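Local coordinates for protein putative gamma-glutamylcyclotransferase YkqA (Bacillus subtilis, PDB 2QIK) that is a putative gamma-glutamylcyclotransferase, probably acting as an acyltransferase on gamma-glutamyl amines, at residues A[166-180]-A[233-247]. Numbering follows the deposited sequence.
Sequences RFTLKREDGSRADML and LVLQKEAEIAPPQHY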
ATOM      1  N   ARG A 166      -6.889   8.752   7.042  1.00  9.71           N
ATOM      2  CA  ARG A 166      -6.512   9.305   8.335  1.00 10.28           C
ATOM      3  C   ARG A 166      -5.253  10.123   8.219  1.00  9.91           C
ATOM      4  O   ARG A 166      -4.493   9.954   7.287  1.00 13.88           O
ATOM      5  CB  ARG A 166      -6.286   8.161   9.308  1.00 10.84           C
ATOM      6  CG  ARG A 166      -7.496   7.393   9.649  1.00 11.42           C
ATOM      7  CD  ARG A 166      -7.305   6.548  10.877  1.00 12.53           C
ATOM      8  NE  ARG A 166      -8.455   5.686  11.148  1.00 13.03           N
ATOM      9  CZ  ARG A 166      -9.552   6.119  11.791  1.00 13.96           C
ATOM     10  NH1 ARG A 166      -9.612   7.342  12.285  1.00 15.67           N
ATOM     11  NH2 ARG A 166     -10.553   5.311  11.959  1.00 16.42           N
ATOM     12  N   PHE A 167      -5.022  11.029   9.154  1.00  9.63           N
ATOM     13  CA  PHE A 167      -3.994  12.051   9.044  1.00 10.08           C
ATOM     14  C   PHE A 167      -2.858  11.703  10.012  1.00  9.92           C
ATOM     15  O   PHE A 167      -2.773  12.261  11.100  1.00 10.99           O
ATOM     16  CB  PHE A 167      -4.626  13.421   9.262  1.00 11.73           C
ATOM     17  CG  PHE A 167      -5.544  13.723   8.147  1.00  9.88           C
ATOM     18  CD1 PHE A 167      -6.810  13.178   8.057  1.00 11.34           C
ATOM     19  CD2 PHE A 167      -5.059  14.438   7.085  1.00 11.16           C
ATOM     20  CE1 PHE A 167      -7.556  13.349   6.892  1.00 11.57           C
ATOM     21  CE2 PHE A 167      -5.806  14.659   5.972  1.00 11.28           C
ATOM     22  CZ  PHE A 167      -7.020  14.082   5.846  1.00 11.61           C
ATOM     23  N   THR A 168      -2.036  10.726   9.598  1.00 10.03           N
ATOM     24  CA  THR A 168      -1.096  10.077  10.479  1.00 10.17           C
ATOM     25  C   THR A 168       0.363  10.487  10.249  1.00 10.08           C
ATOM     26  O   THR A 168       1.221  10.053  11.027  1.00 11.27           O
ATOM     27  CB  THR A 168      -1.179   8.577  10.296  1.00  9.53           C
ATOM     28  OG1 THR A 168      -0.701   8.274   8.999  1.00 10.07           O
ATOM     29  CG2 THR A 168      -2.566   8.002  10.442  1.00 12.54           C
ATOM     30  N   LEU A 169       0.669  11.268   9.223  1.00 10.17           N
ATOM     31  CA  LEU A 169       2.049  11.748   9.005  1.00 10.71           C
ATOM     32  C   LEU A 169       2.202  13.027   9.765  1.00 13.21           C
ATOM     33  O   LEU A 169       1.501  13.986   9.487  1.00 15.49           O
ATOM     34  CB  LEU A 169       2.342  11.995   7.521  1.00 10.90           C
ATOM     35  CG  LEU A 169       3.784  12.380   7.280  1.00 11.10           C
ATOM     36  CD1 LEU A 169       4.705  11.258   7.360  1.00 13.44           C
ATOM     37  CD2 LEU A 169       3.899  13.039   5.898  1.00 15.72           C
ATOM     38  N   LYS A 170       3.095  13.054  10.730  1.00 14.47           N
ATOM     39  CA  LYS A 170       3.239  14.282  11.493  1.00 17.75           C
ATOM     40  C   LYS A 170       4.340  15.180  10.899  1.00 17.75           C
ATOM     41  O   LYS A 170       5.483  14.792  10.701  1.00 21.75           O
ATOM     42  CB  LYS A 170       3.392  13.923  12.947  1.00 20.97           C
ATOM     43  CG  LYS A 170       3.583  15.118  13.860  1.00 24.59           C
ATOM     44  CD  LYS A 170       5.017  15.626  13.745  1.00 28.80           C
ATOM     45  CE  LYS A 170       6.111  14.588  13.937  1.00 31.90           C
ATOM     46  NZ  LYS A 170       5.881  13.968  15.266  1.00 36.23           N
ATOM     47  N   ARG A 171       3.941  16.408  10.651  1.00 17.81           N
ATOM     48  CA  ARG A 171       4.858  17.449  10.210  1.00 17.83           C
ATOM     49  C   ARG A 171       4.706  18.631  11.158  1.00 20.72           C
ATOM     50  O   ARG A 171       3.802  18.723  11.985  1.00 19.66           O
ATOM     51  CB  ARG A 171       4.561  17.870   8.761  1.00 20.03           C
ATOM     52  CG  ARG A 171       4.702  16.766   7.729  1.00 23.63           C
ATOM     53  CD  ARG A 171       5.959  16.031   7.795  1.00 32.40           C
ATOM     54  NE  ARG A 171       6.560  15.848   6.477  1.00 33.78           N
ATOM     55  CZ  ARG A 171       7.439  14.907   6.187  1.00 31.46           C
ATOM     56  NH1 ARG A 171       7.773  14.022   7.103  1.00 29.80           N
ATOM     57  NH2 ARG A 171       7.938  14.817   4.958  1.00 34.38           N
ATOM     58  N   GLU A 172       5.623  19.566  11.003  1.00 21.43           N
ATOM     59  CA  GLU A 172       5.631  20.697  11.921  1.00 23.29           C
ATOM     60  C   GLU A 172       4.372  21.532  11.805  1.00 22.43           C
ATOM     61  O   GLU A 172       3.897  22.061  12.850  1.00 25.26           O
ATOM     62  CB  GLU A 172       6.944  21.504  11.759  1.00 25.01           C
ATOM     63  CG  GLU A 172       8.216  20.684  12.054  1.00 29.20           C
ATOM     64  CD  GLU A 172       9.544  21.403  11.721  1.00 30.41           C
ATOM     65  OE1 GLU A 172      10.390  21.670  12.657  1.00 36.93           O
ATOM     66  OE2 GLU A 172       9.795  21.703  10.506  1.00 38.01           O
ATOM     67  N   ASP A 173       3.782  21.641  10.604  1.00 20.04           N
ATOM     68  CA  ASP A 173       2.625  22.498  10.369  1.00 19.88           C
ATOM     69  C   ASP A 173       1.289  21.765  10.484  1.00 19.32           C
ATOM     70  O   ASP A 173       0.253  22.352  10.310  1.00 19.81           O
ATOM     71  CB  ASP A 173       2.750  23.208   9.020  1.00 20.44           C
ATOM     72  CG  ASP A 173       2.764  22.263   7.860  1.00 22.55           C
ATOM     73  OD1 ASP A 173       2.694  22.703   6.686  1.00 25.70           O
ATOM     74  OD2 ASP A 173       2.871  21.040   8.007  1.00 25.92           O
ATOM     75  N   GLY A 174       1.297  20.529  10.913  1.00 16.78           N
ATOM     76  CA  GLY A 174       0.126  19.718  10.879  1.00 14.78           C
ATOM     77  C   GLY A 174       0.382  18.382  10.218  1.00 13.89           C
ATOM     78  O   GLY A 174       1.486  18.084   9.805  1.00 18.07           O
ATOM     79  N   SER A 175      -0.646  17.611  10.040  1.00 12.90           N
ATOM     80  CA  SER A 175      -0.576  16.272   9.493  0.50 11.17           C
ATOM     81  C   SER A 175      -0.668  16.227   7.957  1.00 12.25           C
ATOM     82  O   SER A 175      -0.994  17.237   7.287  1.00 16.03           O
ATOM     83  CB  SER A 175      -1.779  15.522   9.988  0.50 10.62           C
ATOM     84  OG  SER A 175      -2.935  16.124   9.496  0.50  7.79           O
ATOM     85  N   ARG A 176      -0.271  15.094   7.384  1.00 10.75           N
ATOM     86  CA  ARG A 176      -0.642  14.727   6.015  1.00 10.00           C
ATOM     87  C   ARG A 176      -1.418  13.416   6.043  1.00  9.14           C
ATOM     88  O   ARG A 176      -1.389  12.671   7.022  1.00  9.75           O
ATOM     89  CB  ARG A 176       0.582  14.634   5.102  1.00 10.67           C
ATOM     90  CG  ARG A 176       1.442  15.923   5.121  1.00 11.86           C
ATOM     91  CD  ARG A 176       0.791  17.067   4.514  1.00 13.38           C
ATOM     92  NE  ARG A 176       1.654  18.209   4.371  1.00 17.39           N
ATOM     93  CZ  ARG A 176       1.941  19.071   5.314  1.00 17.89           C
ATOM     94  NH1 ARG A 176       1.511  18.931   6.527  1.00 16.53           N
ATOM     95  NH2 ARG A 176       2.761  20.096   5.050  1.00 21.30           N
ATOM     96  N   ALA A 177      -2.095  13.136   4.953  1.00  8.90           N
ATOM     97  CA  ALA A 177      -2.996  12.028   4.810  1.00  8.64           C
ATOM     98  C   ALA A 177      -2.312  10.673   4.654  1.00  7.53           C
ATOM     99  O   ALA A 177      -1.178  10.572   4.245  1.00  9.01           O
ATOM    100  CB  ALA A 177      -3.941  12.248   3.688  1.00  9.40           C
ATOM    101  N   ASP A 178      -3.096   9.668   4.895  1.00  7.72           N
ATOM    102  CA  ASP A 178      -2.715   8.262   4.930  1.00  7.88           C
ATOM    103  C   ASP A 178      -3.983   7.452   4.761  1.00  7.73           C
ATOM    104  O   ASP A 178      -5.076   8.000   4.887  1.00  8.49           O
ATOM    105  CB  ASP A 178      -2.064   7.893   6.266  1.00  8.35           C
ATOM    106  CG  ASP A 178      -1.434   6.530   6.327  1.00  9.06           C
ATOM    107  OD1 ASP A 178      -1.020   5.965   5.260  1.00  8.53           O
ATOM    108  OD2 ASP A 178      -1.202   6.057   7.473  1.00  9.42           O
HETATM  109  N   MSE A 179      -3.847   6.184   4.483  1.00  7.73           N
HETATM  110  CA  MSE A 179      -4.953   5.248   4.664  1.00  8.54           C
HETATM  111  C   MSE A 179      -4.552   4.140   5.608  1.00  8.78           C
HETATM  112  O   MSE A 179      -3.507   3.534   5.448  1.00 11.73           O
HETATM  113  CB  MSE A 179      -5.413   4.613   3.362  1.00  9.07           C
HETATM  114  CG  MSE A 179      -5.918   5.662   2.340  1.00  9.41           C
HETATM  115 SE   MSE A 179      -6.767   4.813   0.881  1.00 17.75          SE
HETATM  116  CE  MSE A 179      -5.266   3.878   0.211  1.00  9.66           C
ATOM    117  N   LEU A 180      -5.344   3.951   6.641  1.00  8.19           N
ATOM    118  CA  LEU A 180      -5.091   2.922   7.650  1.00  8.56           C
ATOM    119  C   LEU A 180      -5.957   1.736   7.372  1.00  8.92           C
ATOM    120  O   LEU A 180      -7.165   1.890   7.157  1.00  9.01           O
ATOM    121  CB  LEU A 180      -5.405   3.437   9.019  1.00 10.66           C
ATOM    122  CG  LEU A 180      -4.888   2.657  10.232  1.00 11.78           C
ATOM    123  CD1 LEU A 180      -3.385   2.701  10.267  1.00 14.10           C
ATOM    124  CD2 LEU A 180      -5.460   3.215  11.535  1.00 12.65           C
ATOM    125  N   LEU A 233       1.512   4.914   1.173  1.00  5.87           N
ATOM    126  CA  LEU A 233       1.055   4.815   2.616  1.00  6.47           C
ATOM    127  C   LEU A 233       2.171   5.291   3.536  1.00  6.06           C
ATOM    128  O   LEU A 233       3.344   5.110   3.230  1.00  6.54           O
ATOM    129  CB  LEU A 233       0.655   3.374   2.962  1.00  6.85           C
ATOM    130  CG  LEU A 233      -0.448   2.789   2.094  1.00  7.24           C
ATOM    131  CD1 LEU A 233      -0.595   1.306   2.387  1.00  8.37           C
ATOM    132  CD2 LEU A 233      -1.740   3.560   2.232  1.00  8.72           C
ATOM    133  N   VAL A 234       1.771   5.947   4.632  1.00  6.44           N
ATOM    134  CA  VAL A 234       2.722   6.475   5.573  1.00  7.30           C
ATOM    135  C   VAL A 234       3.494   5.375   6.257  1.00  7.82           C
ATOM    136  O   VAL A 234       2.952   4.365   6.685  1.00  8.50           O
ATOM    137  CB  VAL A 234       1.989   7.341   6.619  1.00  7.27           C
ATOM    138  CG1 VAL A 234       2.882   7.767   7.761  1.00  9.64           C
ATOM    139  CG2 VAL A 234       1.412   8.560   5.978  1.00  8.40           C
ATOM    140  N   LEU A 235       4.811   5.585   6.407  1.00  8.15           N
ATOM    141  CA  LEU A 235       5.676   4.649   7.105  1.00  8.67           C
ATOM    142  C   LEU A 235       5.728   4.799   8.594  1.00 11.78           C
ATOM    143  O   LEU A 235       5.656   3.792   9.316  1.00 16.52           O
ATOM    144  CB  LEU A 235       7.088   4.706   6.469  1.00  8.69           C
ATOM    145  CG  LEU A 235       7.145   3.992   5.158  1.00  9.06           C
ATOM    146  CD1 LEU A 235       8.371   4.438   4.325  1.00 10.85           C
ATOM    147  CD2 LEU A 235       7.194   2.489   5.375  1.00 12.01           C
ATOM    148  N   GLN A 236       5.817   6.002   9.103  1.00 12.35           N
ATOM    149  CA  GLN A 236       5.808   6.193  10.559  1.00 13.07           C
ATOM    150  C   GLN A 236       4.494   6.881  10.965  1.00 11.97           C
ATOM    151  O   GLN A 236       4.338   8.116  10.874  1.00 14.01           O
ATOM    152  CB  GLN A 236       6.953   7.128  10.865  1.00 15.54           C
ATOM    153  CG  GLN A 236       8.441   6.670  10.776  1.00 24.55           C
ATOM    154  CD  GLN A 236       9.055   6.169   9.427  1.00 28.52           C
ATOM    155  OE1 GLN A 236       9.434   6.950   8.409  1.00 21.03           O
ATOM    156  NE2 GLN A 236       9.321   4.828   9.475  1.00 28.87           N
ATOM    157  N   LYS A 237       3.522   6.075  11.370  1.00 12.67           N
ATOM    158  CA  LYS A 237       2.187   6.593  11.597  1.00 12.42           C
ATOM    159  C   LYS A 237       2.135   7.147  13.046  1.00 12.47           C
ATOM    160  O   LYS A 237       2.661   6.520  13.937  1.00 15.19           O
ATOM    161  CB  LYS A 237       1.177   5.490  11.420  1.00 14.20           C
ATOM    162  CG  LYS A 237       1.152   4.938   9.956  1.00 11.73           C
ATOM    163  CD  LYS A 237       0.078   3.978   9.764  1.00 14.66           C
ATOM    164  CE  LYS A 237       0.259   3.066   8.560  1.00 11.79           C
ATOM    165  NZ  LYS A 237       0.217   3.777   7.271  1.00  9.34           N
ATOM    166  N   GLU A 238       1.518   8.296  13.205  1.00 12.29           N
ATOM    167  CA  GLU A 238       1.320   8.895  14.487  1.00 15.50           C
ATOM    168  C   GLU A 238      -0.171   9.129  14.728  1.00 14.60           C
ATOM    169  O   GLU A 238      -0.993   9.013  13.810  1.00 14.29           O
ATOM    170  CB  GLU A 238       2.182  10.173  14.555  1.00 17.74           C
ATOM    171  CG  GLU A 238       3.663   9.874  14.288  1.00 21.55           C
ATOM    172  CD  GLU A 238       4.873  10.829  14.586  1.00 23.27           C
ATOM    173  OE1 GLU A 238       4.942  11.468  15.684  1.00 34.06           O
ATOM    174  OE2 GLU A 238       5.851  10.788  13.725  1.00 30.67           O
ATOM    175  N   ALA A 239      -0.562   9.419  15.983  1.00 15.77           N
ATOM    176  CA  ALA A 239      -1.948   9.826  16.263  1.00 15.54           C
ATOM    177  C   ALA A 239      -2.325  11.009  15.390  1.00 15.10           C
ATOM    178  O   ALA A 239      -1.533  11.870  15.088  1.00 16.36           O
ATOM    179  CB  ALA A 239      -2.208  10.122  17.693  1.00 17.91           C
ATOM    180  N   GLU A 240      -3.592  11.040  14.999  1.00 14.68           N
ATOM    181  CA  GLU A 240      -4.047  12.030  14.040  1.00 13.49           C
ATOM    182  C   GLU A 240      -4.064  13.423  14.649  1.00 14.62           C
ATOM    183  O   GLU A 240      -4.566  13.674  15.767  1.00 15.78           O
ATOM    184  CB  GLU A 240      -5.439  11.688  13.529  1.00 14.12           C
ATOM    185  CG  GLU A 240      -5.559  10.395  12.764  1.00 13.60           C
ATOM    186  CD  GLU A 240      -6.921  10.342  12.062  1.00 13.62           C
ATOM    187  OE1 GLU A 240      -7.139  11.016  11.005  1.00 12.08           O
ATOM    188  OE2 GLU A 240      -7.873   9.658  12.608  1.00 15.82           O
ATOM    189  N   ILE A 241      -3.586  14.382  13.886  1.00 15.10           N
ATOM    190  CA  ILE A 241      -3.721  15.781  14.140  1.00 15.13           C
ATOM    191  C   ILE A 241      -4.244  16.468  12.888  1.00 14.16           C
ATOM    192  O   ILE A 241      -4.164  15.917  11.808  1.00 14.51           O
ATOM    193  CB  ILE A 241      -2.445  16.444  14.658  1.00 16.71           C
ATOM    194  CG1 ILE A 241      -1.370  16.491  13.630  1.00 19.64           C
ATOM    195  CG2 ILE A 241      -1.926  15.754  15.889  1.00 18.98           C
ATOM    196  CD1 ILE A 241      -0.127  17.218  14.149  1.00 21.25           C
ATOM    197  N   ALA A 242      -4.744  17.680  13.007  1.00 14.09           N
ATOM    198  CA  ALA A 242      -5.313  18.368  11.884  1.00 13.68           C
ATOM    199  C   ALA A 242      -4.276  18.694  10.789  1.00 13.36           C
ATOM    200  O   ALA A 242      -3.122  19.019  11.091  1.00 13.96           O
ATOM    201  CB  ALA A 242      -5.963  19.668  12.320  1.00 14.24           C
ATOM    202  N   PRO A 243      -4.718  18.632   9.539  1.00 12.62           N
ATOM    203  CA  PRO A 243      -3.852  19.061   8.457  1.00 12.92           C
ATOM    204  C   PRO A 243      -3.739  20.610   8.416  1.00 14.55           C
ATOM    205  O   PRO A 243      -4.607  21.331   8.940  1.00 15.06           O
ATOM    206  CB  PRO A 243      -4.594  18.574   7.188  1.00 13.21           C
ATOM    207  CG  PRO A 243      -6.044  18.530   7.580  1.00 12.90           C
ATOM    208  CD  PRO A 243      -6.028  18.146   9.047  1.00 13.47           C
ATOM    209  N   PRO A 244      -2.657  21.124   7.849  1.00 14.27           N
ATOM    210  CA  PRO A 244      -2.593  22.578   7.710  1.00 14.69           C
ATOM    211  C   PRO A 244      -3.606  23.027   6.650  1.00 14.42           C
ATOM    212  O   PRO A 244      -4.014  22.280   5.786  1.00 13.74           O
ATOM    213  CB  PRO A 244      -1.151  22.827   7.278  1.00 16.00           C
ATOM    214  CG  PRO A 244      -0.757  21.581   6.658  1.00 16.32           C
ATOM    215  CD  PRO A 244      -1.511  20.468   7.233  1.00 15.28           C
ATOM    216  N   GLN A 245      -3.983  24.310   6.690  1.00 18.03           N
ATOM    217  CA  GLN A 245      -5.088  24.794   5.909  1.00 19.30           C
ATOM    218  C   GLN A 245      -4.906  24.705   4.414  1.00 17.94           C
ATOM    219  O   GLN A 245      -5.801  24.368   3.717  1.00 17.55           O
ATOM    220  CB  GLN A 245      -5.339  26.295   6.277  1.00 21.41           C
ATOM    221  CG  GLN A 245      -6.439  27.131   5.614  1.00 26.10           C
ATOM    222  CD  GLN A 245      -6.676  28.451   6.387  1.00 30.08           C
ATOM    223  OE1 GLN A 245      -6.880  29.509   5.775  1.00 41.96           O
ATOM    224  NE2 GLN A 245      -6.647  28.382   7.753  1.00 35.34           N
ATOM    225  N   HIS A 246      -3.749  25.066   3.928  1.00 18.21           N
ATOM    226  CA  HIS A 246      -3.441  25.108   2.507  1.00 19.41           C
ATOM    227  C   HIS A 246      -3.646  23.697   1.923  1.00 18.16           C
ATOM    228  O   HIS A 246      -4.416  23.507   0.915  1.00 19.74           O
ATOM    229  CB  HIS A 246      -1.974  25.675   2.421  1.00 22.57           C
ATOM    230  CG  HIS A 246      -0.874  24.650   2.671  1.00 27.90           C
ATOM    231  ND1 HIS A 246      -0.612  24.097   3.910  1.00 30.93           N
ATOM    232  CD2 HIS A 246      -0.015  24.022   1.816  1.00 31.91           C
ATOM    233  CE1 HIS A 246       0.364  23.217   3.822  1.00 32.51           C
ATOM    234  NE2 HIS A 246       0.746  23.146   2.565  1.00 30.89           N
ATOM    235  N   TYR A 247      -3.030  22.711   2.590  1.00 15.91           N
ATOM    236  CA  TYR A 247      -3.134  21.260   2.249  1.00 15.59           C
ATOM    237  C   TYR A 247      -4.577  20.760   2.359  1.00 13.11           C
ATOM    238  O   TYR A 247      -5.044  20.098   1.480  1.00 13.04           O
ATOM    239  CB  TYR A 247      -2.214  20.485   3.154  1.00 14.03           C
ATOM    240  CG  TYR A 247      -2.223  18.983   2.983  1.00 12.73           C
ATOM    241  CD1 TYR A 247      -1.631  18.366   1.889  1.00 13.19           C
ATOM    242  CD2 TYR A 247      -2.833  18.196   3.926  1.00 14.02           C
ATOM    243  CE1 TYR A 247      -1.669  16.969   1.766  1.00 12.79           C
ATOM    244  CE2 TYR A 247      -2.883  16.854   3.827  1.00 12.92           C
ATOM    245  CZ  TYR A 247      -2.312  16.236   2.737  1.00 11.88           C
ATOM    246  OH  TYR A 247      -2.382  14.887   2.686  1.00 13.33           O
TER
HETATM  247  O   HOH W   1      -0.482  13.034  12.733  1.00 26.03           O
HETATM  248  O   HOH W   2       4.906  10.781  11.090  1.00 15.26           O
HETATM  249  O   HOH W   3       6.895  12.248  16.900  1.00 55.15           O
HETATM  250  O   HOH W   4       2.639  20.834   1.938  1.00 47.57           O
HETATM  251  O   HOH W   5      -1.377   1.926   5.858  1.00 11.49           O
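Wrapped around the beta hairpin 166-180, the linker between strand 224-234 and helix 245-258 makes a loop-to-hairpin contact in which Tyr247, the long loop and the end of the strand meet Arg176, Ser175 and Asp178 in turn. At the helix end, the Arg176 chain bends at chi2 (-68°) and lays CD over the centre of the Tyr247 ring, 3.5 Å from its centroid, a CH-pi contact. A flat aromatic suits this place because its face takes the aliphatic part of the arginine while Tyr247 OH accepts the N-H of Ala177 at 2.9 Å. The guanidinium, with Pro244 CG over one face, grips the Asp173 carboxylate end-on through NH1 and NH2, tying the hairpin turn to its second strand. An alanine in place of Arg176 would probably leave Asp173 without its charge partner and uncover the Tyr247 face. Gly174 fits where a side chain would clash with Ala242 O, and Ser175, small and polar, sends OG to Ile241 O (2.6 Å) while its N donates to Ala242 O. At the strand end, buried Asp178 is gripped through both oxygens: OD1 takes Val234 N (2.9 Å) from above the carboxylate plane, whereas OD2 receives Lys237 NZ (2.7 Å) on its syn lone pair and also Thr168 OG1. Between these ends Glu240 reaches across with an extended chain, OE2 bridging to Arg166 NH1 (2.9 Å) and OE1 accepting Phe167 N (2.8 Å) and a bond from His270. Near the classic bulge of Thr168 and Leu169 opposite Arg176, Glu238 N bonds Thr168 O. Helix 261-273 packs on Phe167 through Leu267, His270 and Met271, helix 245-258 adds Ile251, and Tyr212 of strand 212-221 touches Arg176 and Val234.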